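Local coordinates for protein NeuRonal IgCAM-5 (Caenorhabditis elegans, PDB 6ON6) that forms homodimers through its first immunoglobulin domain and probably acts as a cell-surface adhesion receptor in the nervous system, at residues L20-N31 and N74-E85. Numbering follows the deposited sequence.
Sequences LGQDVDFTCIVN and NEWVLTIKNVQE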
loop_
_atom_site.group_PDB
_atom_site.type_symbol
_atom_site.label_atom_id
_atom_site.label_comp_id
_atom_site.label_asym_id
_atom_site.label_seq_id
_atom_site.Cartn_x
_atom_site.Cartn_y
_atom_site.Cartn_z
ATOM N N LEU A 20 -7.363 14.566 -19.918
ATOM C CA LEU A 20 -7.994 13.249 -19.972
ATOM C C LEU A 20 -7.429 12.436 -21.131
ATOM O O LEU A 20 -7.317 12.933 -22.260
ATOM C CB LEU A 20 -9.516 13.362 -20.169
ATOM C CG LEU A 20 -10.302 14.053 -19.067
ATOM C CD1 LEU A 20 -11.766 14.021 -19.412
ATOM C CD2 LEU A 20 -10.055 13.381 -17.729
ATOM N N GLY A 21 -7.111 11.174 -20.851
ATOM C CA GLY A 21 -6.577 10.250 -21.827
ATOM C C GLY A 21 -5.068 10.259 -21.968
ATOM O O GLY A 21 -4.528 9.390 -22.655
ATOM N N GLN A 22 -4.370 11.230 -21.362
ATOM C CA GLN A 22 -2.930 11.337 -21.490
ATOM C C GLN A 22 -2.285 10.290 -20.585
ATOM O O GLN A 22 -2.847 9.927 -19.548
ATOM C CB GLN A 22 -2.485 12.736 -21.021
ATOM C CG GLN A 22 -1.027 13.098 -21.242
ATOM C CD GLN A 22 -0.753 14.570 -20.925
ATOM O OE1 GLN A 22 -1.631 15.429 -21.120
ATOM N NE2 GLN A 22 0.480 14.878 -20.441
ATOM N N ASP A 23 -1.104 9.798 -20.977
ATOM C CA ASP A 23 -0.337 8.913 -20.093
ATOM C C ASP A 23 0.679 9.730 -19.313
ATOM O O ASP A 23 1.266 10.654 -19.866
ATOM C CB ASP A 23 0.441 7.858 -20.881
ATOM C CG ASP A 23 -0.445 6.874 -21.645
ATOM O OD1 ASP A 23 -1.667 6.805 -21.435
ATOM O OD2 ASP A 23 0.137 6.163 -22.482
ATOM N N VAL A 24 0.898 9.354 -18.059
ATOM C CA VAL A 24 1.839 10.077 -17.188
ATOM C C VAL A 24 2.702 9.082 -16.421
ATOM O O VAL A 24 2.203 8.073 -15.924
ATOM C CB VAL A 24 1.113 10.999 -16.184
ATOM C CG1 VAL A 24 2.089 11.631 -15.155
ATOM C CG2 VAL A 24 0.358 12.072 -16.871
ATOM N N ASP A 25 3.995 9.399 -16.264
ATOM C CA ASP A 25 4.890 8.566 -15.475
ATOM C C ASP A 25 5.286 9.270 -14.177
ATOM O O ASP A 25 5.500 10.498 -14.168
ATOM C CB ASP A 25 6.224 8.348 -16.222
ATOM C CG ASP A 25 6.088 7.444 -17.443
ATOM O OD1 ASP A 25 5.037 6.767 -17.599
ATOM O OD2 ASP A 25 7.057 7.404 -18.234
ATOM N N PHE A 26 5.451 8.469 -13.128
ATOM C CA PHE A 26 6.132 8.874 -11.885
ATOM C C PHE A 26 7.349 7.984 -11.762
ATOM O O PHE A 26 7.251 6.761 -11.820
ATOM C CB PHE A 26 5.195 8.713 -10.661
ATOM C CG PHE A 26 4.119 9.766 -10.590
ATOM C CD1 PHE A 26 4.406 11.009 -10.040
ATOM C CD2 PHE A 26 2.832 9.536 -11.068
ATOM C CE1 PHE A 26 3.459 11.991 -9.973
ATOM C CE2 PHE A 26 1.901 10.531 -11.015
ATOM C CZ PHE A 26 2.186 11.752 -10.452
ATOM N N THR A 27 8.519 8.599 -11.579
ATOM C CA THR A 27 9.769 7.837 -11.464
ATOM C C THR A 27 10.370 7.959 -10.065
ATOM O O THR A 27 10.515 9.069 -9.532
ATOM C CB THR A 27 10.796 8.294 -12.510
ATOM O OG1 THR A 27 10.225 8.170 -13.816
ATOM C CG2 THR A 27 12.122 7.451 -12.417
ATOM N N CYS A 28 10.684 6.823 -9.469
ATOM C CA CYS A 28 11.351 6.758 -8.175
ATOM C C CYS A 28 12.742 6.184 -8.405
ATOM O O CYS A 28 12.877 5.016 -8.793
ATOM C CB CYS A 28 10.553 5.828 -7.284
ATOM S SG CYS A 28 11.065 5.755 -5.576
ATOM N N ILE A 29 13.773 6.985 -8.156
ATOM C CA ILE A 29 15.146 6.554 -8.384
ATOM C C ILE A 29 15.765 6.291 -7.021
ATOM O O ILE A 29 15.780 7.173 -6.156
ATOM C CB ILE A 29 15.944 7.614 -9.157
ATOM C CG1 ILE A 29 15.254 7.893 -10.515
ATOM C CG2 ILE A 29 17.404 7.135 -9.332
ATOM C CD1 ILE A 29 15.870 8.999 -11.371
ATOM N N VAL A 30 16.134 5.050 -6.773
ATOM C CA VAL A 30 16.540 4.667 -5.437
ATOM C C VAL A 30 18.009 4.333 -5.473
ATOM O O VAL A 30 18.429 3.432 -6.213
ATOM C CB VAL A 30 15.738 3.484 -4.895
ATOM C CG1 VAL A 30 16.166 3.293 -3.430
ATOM C CG2 VAL A 30 14.230 3.702 -5.055
ATOM N N ASN A 31 18.790 5.041 -4.646
ATOM C CA ASN A 31 20.201 4.749 -4.440
ATOM C C ASN A 31 20.314 3.848 -3.223
ATOM O O ASN A 31 19.586 4.021 -2.234
ATOM C CB ASN A 31 21.000 6.042 -4.241
ATOM C CG ASN A 31 21.068 6.861 -5.512
ATOM O OD1 ASN A 31 21.048 6.300 -6.611
ATOM N ND2 ASN A 31 21.067 8.178 -5.378
ATOM N N ASN A 74 18.162 1.040 -11.118
ATOM C CA ASN A 74 17.613 1.630 -9.908
ATOM C C ASN A 74 16.532 2.670 -10.171
ATOM O O ASN A 74 16.176 3.417 -9.251
ATOM C CB ASN A 74 18.744 2.263 -9.096
ATOM C CG ASN A 74 19.295 3.506 -9.770
ATOM O OD1 ASN A 74 19.145 3.680 -10.981
ATOM N ND2 ASN A 74 19.916 4.381 -8.990
ATOM N N GLU A 75 16.021 2.761 -11.396
ATOM C CA GLU A 75 14.853 3.590 -11.684
ATOM C C GLU A 75 13.605 2.729 -11.733
ATOM O O GLU A 75 13.567 1.688 -12.410
ATOM C CB GLU A 75 15.035 4.361 -12.989
ATOM C CG GLU A 75 16.409 4.994 -13.022
ATOM C CD GLU A 75 16.591 5.936 -14.158
ATOM O OE1 GLU A 75 15.591 6.285 -14.810
ATOM O OE2 GLU A 75 17.753 6.320 -14.397
ATOM N N TRP A 76 12.595 3.158 -11.008
ATOM C CA TRP A 76 11.318 2.459 -10.942
ATOM C C TRP A 76 10.295 3.426 -11.512
ATOM O O TRP A 76 10.051 4.488 -10.935
ATOM C CB TRP A 76 11.043 2.110 -9.483
ATOM C CG TRP A 76 12.092 1.179 -8.892
ATOM C CD1 TRP A 76 13.385 1.497 -8.594
ATOM C CD2 TRP A 76 11.928 -0.203 -8.520
ATOM N NE1 TRP A 76 14.032 0.406 -8.072
ATOM C CE2 TRP A 76 13.167 -0.650 -8.019
ATOM C CE3 TRP A 76 10.856 -1.109 -8.583
ATOM C CZ2 TRP A 76 13.364 -1.954 -7.555
ATOM C CZ3 TRP A 76 11.058 -2.392 -8.131
ATOM C CH2 TRP A 76 12.305 -2.806 -7.622
ATOM N N VAL A 77 9.698 3.081 -12.653
ATOM C CA VAL A 77 8.821 3.999 -13.366
ATOM C C VAL A 77 7.420 3.418 -13.352
ATOM O O VAL A 77 7.187 2.326 -13.893
ATOM C CB VAL A 77 9.267 4.208 -14.816
ATOM C CG1 VAL A 77 8.364 5.211 -15.494
ATOM C CG2 VAL A 77 10.710 4.683 -14.866
ATOM N N LEU A 78 6.510 4.143 -12.728
ATOM C CA LEU A 78 5.097 3.789 -12.705
ATOM C C LEU A 78 4.382 4.640 -13.748
ATOM O O LEU A 78 4.422 5.871 -13.687
ATOM C CB LEU A 78 4.526 4.113 -11.333
ATOM C CG LEU A 78 3.036 3.813 -11.274
ATOM C CD1 LEU A 78 2.839 2.305 -11.198
ATOM C CD2 LEU A 78 2.511 4.511 -10.060
ATOM N N THR A 79 3.731 3.994 -14.707
ATOM C CA THR A 79 2.928 4.714 -15.691
ATOM C C THR A 79 1.460 4.606 -15.325
ATOM O O THR A 79 0.978 3.508 -15.020
ATOM C CB THR A 79 3.135 4.120 -17.081
ATOM O OG1 THR A 79 4.513 4.246 -17.435
ATOM C CG2 THR A 79 2.270 4.802 -18.106
ATOM N N ILE A 80 0.782 5.746 -15.305
ATOM C CA ILE A 80 -0.686 5.782 -15.245
ATOM C C ILE A 80 -1.170 6.032 -16.656
ATOM O O ILE A 80 -0.949 7.099 -17.237
ATOM C CB ILE A 80 -1.194 6.873 -14.301
ATOM C CG1 ILE A 80 -0.552 6.672 -12.933
ATOM C CG2 ILE A 80 -2.709 6.772 -14.137
ATOM C CD1 ILE A 80 0.038 7.861 -12.420
ATOM N N LYS A 81 -1.797 5.027 -17.241
ATOM C CA LYS A 81 -2.285 5.155 -18.602
ATOM C C LYS A 81 -3.653 5.817 -18.602
ATOM O O LYS A 81 -4.459 5.617 -17.685
ATOM C CB LYS A 81 -2.423 3.760 -19.221
ATOM C CG LYS A 81 -1.086 2.967 -19.314
ATOM C CD LYS A 81 -0.238 3.492 -20.434
ATOM C CE LYS A 81 -0.848 3.008 -21.763
ATOM N NZ LYS A 81 -0.111 3.477 -22.988
ATOM N N ASN A 82 -3.956 6.538 -19.688
ATOM C CA ASN A 82 -5.334 6.970 -19.953
ATOM C C ASN A 82 -5.909 7.741 -18.761
ATOM O O ASN A 82 -6.931 7.398 -18.192
ATOM C CB ASN A 82 -6.231 5.769 -20.314
ATOM C CG ASN A 82 -7.615 6.188 -20.714
ATOM O OD1 ASN A 82 -7.822 7.281 -21.255
ATOM N ND2 ASN A 82 -8.579 5.333 -20.400
ATOM N N VAL A 83 -5.210 8.813 -18.377
ATOM C CA VAL A 83 -5.550 9.502 -17.139
ATOM C C VAL A 83 -6.991 10.014 -17.155
ATOM O O VAL A 83 -7.470 10.527 -18.170
ATOM C CB VAL A 83 -4.528 10.638 -16.926
ATOM C CG1 VAL A 83 -5.065 11.635 -15.959
ATOM C CG2 VAL A 83 -3.187 10.044 -16.462
ATOM N N GLN A 84 -7.672 9.865 -16.014
ATOM C CA GLN A 84 -9.051 10.293 -15.828
ATOM C C GLN A 84 -9.106 11.142 -14.564
ATOM O O GLN A 84 -8.166 11.179 -13.777
ATOM C CB GLN A 84 -9.942 9.066 -15.678
ATOM C CG GLN A 84 -9.937 8.163 -16.914
ATOM C CD GLN A 84 -10.542 8.808 -18.117
ATOM O OE1 GLN A 84 -11.624 9.444 -18.010
ATOM N NE2 GLN A 84 -9.966 8.529 -19.299
ATOM N N GLU A 85 -10.206 11.848 -14.369
ATOM C CA GLU A 85 -10.454 12.594 -13.142
ATOM C C GLU A 85 -10.188 11.769 -11.889
ATOM O O GLU A 85 -9.572 12.260 -10.937
ATOM C CB GLU A 85 -11.895 13.064 -13.120
ATOM C CG GLU A 85 -12.213 14.140 -14.120
ATOM C CD GLU A 85 -13.581 14.761 -13.829
ATOM O OE1 GLU A 85 -14.620 14.279 -14.363
ATOM O OE2 GLU A 85 -13.604 15.715 -13.017
HETATM O O HOH W 1 -5.455 7.063 -23.685
#
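Val24 to Val30 pair with Glu75 to Ile80 as the antiparallel B and E strands of an immunoglobulin sandwich. Their backbones exchange hydrogen bonds in both directions at the Val24–Ile80, Phe26–Leu78 and Cys28–Trp76 pairs, and Val30 N adds one to Asn74 O. Past the strand ends two more backbone bonds tie the loops: Gly21 N to Val83 O (2.8 Å) and Val83 N to Gln22 O.

The core side of the pair carries Phe26, whose CD2 meets Ile80 CD1 at 3.5 Å, the methyl lying at the ring edge and in its plane. Nearby, Cys28 forms the disulfide to Cys93 of the facing sheet, and Trp76 packs on Phe40 there.

Beyond the strand ends the grip turns polar: Asp23 divides its carboxylate. OD1 accepts Asn82 N (2.9 Å) nearly along the C-O axis, while OD2 takes Lys81 NZ (2.7 Å) in a salt bridge, on its syn side but 32° out of the carboxylate plane. Lys81 bends at chi2 (-76°) and chi3 (-74°), which brings its end back to OD2. With an alanine in place of Asp23, the Lys81 ammonium would probably lose its countercharge and Asn82 N its acceptor. On the face opposite Phe26, Asp25 and Thr79 point the same way, and Thr79 OG1 donates to Asp25 OD1 at 2.6 Å from above the carboxylate plane.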